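Local coordinates for protein hypothetical glycoside hydrolase (Bacteroides vulgatus, PDB 3S30) that probably acts on or binds carbohydrates as a putative glycoside hydrolase with a galactose-binding-domain-like fold, although its substrate is unknown, at residues T208-T213 against G264-N269. Sequence-based numbering, arbitrary orientation.
Sequences TKFGTT and GHIAKN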
# COMPACT_ATOMS: atom_id res chain seq x y z
N THR A 208 -9.06 -3.08 2.60
CA THR A 208 -7.60 -3.18 2.55
C THR A 208 -7.10 -3.76 3.86
O THR A 208 -7.10 -3.07 4.88
CB THR A 208 -6.92 -1.79 2.37
OG1 THR A 208 -7.38 -0.89 3.39
CG2 THR A 208 -7.21 -1.22 1.00
N LYS A 209 -6.69 -5.02 3.84
CA LYS A 209 -6.23 -5.68 5.06
C LYS A 209 -4.71 -5.80 5.07
O LYS A 209 -4.09 -6.20 4.07
CB LYS A 209 -6.94 -7.03 5.23
CG LYS A 209 -8.46 -6.86 5.21
CD LYS A 209 -9.17 -7.69 6.23
CE LYS A 209 -10.67 -7.36 6.28
NZ LYS A 209 -11.00 -6.16 7.14
N PHE A 210 -4.12 -5.41 6.19
CA PHE A 210 -2.68 -5.22 6.27
C PHE A 210 -2.03 -6.26 7.17
O PHE A 210 -2.41 -6.40 8.34
CB PHE A 210 -2.36 -3.83 6.84
CG PHE A 210 -2.95 -2.69 6.05
CD1 PHE A 210 -2.95 -2.70 4.65
CD2 PHE A 210 -3.44 -1.58 6.71
CE1 PHE A 210 -3.48 -1.62 3.94
CE2 PHE A 210 -3.96 -0.50 6.00
CZ PHE A 210 -3.98 -0.52 4.62
N GLY A 211 -1.06 -6.98 6.63
CA GLY A 211 -0.22 -7.85 7.42
C GLY A 211 0.17 -9.14 6.74
O GLY A 211 -0.61 -9.72 5.96
N THR A 212 1.38 -9.60 7.04
CA THR A 212 1.78 -10.97 6.74
C THR A 212 2.77 -11.41 7.80
O THR A 212 3.50 -10.59 8.36
CB THR A 212 2.40 -11.12 5.33
OG1 THR A 212 2.25 -12.47 4.87
CG2 THR A 212 3.87 -10.74 5.34
N THR A 213 2.81 -12.71 8.06
CA THR A 213 3.62 -13.26 9.13
C THR A 213 5.10 -12.92 8.90
O THR A 213 5.63 -13.11 7.80
CB THR A 213 3.37 -14.76 9.27
OG1 THR A 213 1.98 -14.98 9.59
CG2 THR A 213 4.26 -15.37 10.36
N GLY A 264 -7.48 -0.48 6.99
CA GLY A 264 -7.28 0.93 6.65
C GLY A 264 -7.62 1.96 7.71
O GLY A 264 -7.35 3.14 7.53
N HIS A 265 -8.24 1.52 8.81
CA HIS A 265 -8.57 2.42 9.91
C HIS A 265 -7.32 2.85 10.68
O HIS A 265 -7.33 3.88 11.32
CB HIS A 265 -9.54 1.76 10.88
CG HIS A 265 -10.87 1.45 10.28
ND1 HIS A 265 -11.15 0.23 9.69
CD2 HIS A 265 -12.01 2.17 10.21
CE1 HIS A 265 -12.40 0.23 9.26
NE2 HIS A 265 -12.95 1.39 9.57
N ILE A 266 -6.27 2.05 10.60
CA ILE A 266 -5.02 2.34 11.29
C ILE A 266 -4.45 3.72 10.91
O ILE A 266 -4.02 4.48 11.77
CB ILE A 266 -3.98 1.21 11.03
CG1 ILE A 266 -2.86 1.24 12.06
CG2 ILE A 266 -3.39 1.30 9.63
CD1 ILE A 266 -3.34 0.90 13.49
N ALA A 267 -4.50 4.06 9.62
CA ALA A 267 -4.00 5.35 9.15
C ALA A 267 -4.94 6.52 9.48
O ALA A 267 -4.55 7.68 9.32
CB ALA A 267 -3.72 5.30 7.63
N LYS A 268 -6.17 6.23 9.91
CA LYS A 268 -7.13 7.28 10.31
C LYS A 268 -7.14 7.50 11.83
O LYS A 268 -7.83 8.40 12.32
CB LYS A 268 -8.54 6.93 9.82
CG LYS A 268 -8.97 7.64 8.53
CD LYS A 268 -7.92 7.59 7.41
CE LYS A 268 -8.34 8.47 6.25
NZ LYS A 268 -7.22 8.92 5.39
N ASN A 269 -6.37 6.68 12.55
CA ASN A 269 -6.33 6.71 14.00
C ASN A 269 -4.94 6.91 14.57
O ASN A 269 -4.56 6.27 15.54
CB ASN A 269 -6.92 5.40 14.53
CG ASN A 269 -8.37 5.53 14.88
OD1 ASN A 269 -9.22 4.89 14.27
ND2 ASN A 269 -8.65 6.40 15.84
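Thr-208 meets Gly-264 where two neighbouring antiparallel strands of a galactose-binding-domain-like β fold part company: strand 208-213 pairs with 262-263, and beyond 263 the chain turns away into the loop that holds 264-269. Threonine suits this first position after helix 204-207, its β-branched side chain fitting an extended backbone while OG1 turns back in a weak hydrogen bond to Leu-205 O. With chi1 at 54°, OG1 sits between the backbone N and the carbonyl carbon and lies 3.7 Å from Gly-264 CA. A CB on Gly-264 would stand only 3.0 Å from that oxygen, so the absence of a side chain relieves the packing here. Phe-210 directs its side chain toward the loop, and Thr-208 O stands 3.9 Å above the centre of one ring face. Gly-264 N lies oblique to the ring, 3.7 Å from Phe-210 CE2. A large flat residue fits this buried place, touching the loop, Tyr-249 and Val-322, and meeting Phe-191 edge-to-face; replacing it with alanine would probably open a gap beside Gly-264 and leave Ile-266 CG2 without the ring edge it packs against. Ile-266 has CG1 anti to its own N (chi1 -162°), an orientation that leaves its other branch for the phenylalanine: CG2 lies near the ring plane, at the edge, 4.1 Å from Phe-210 CE2.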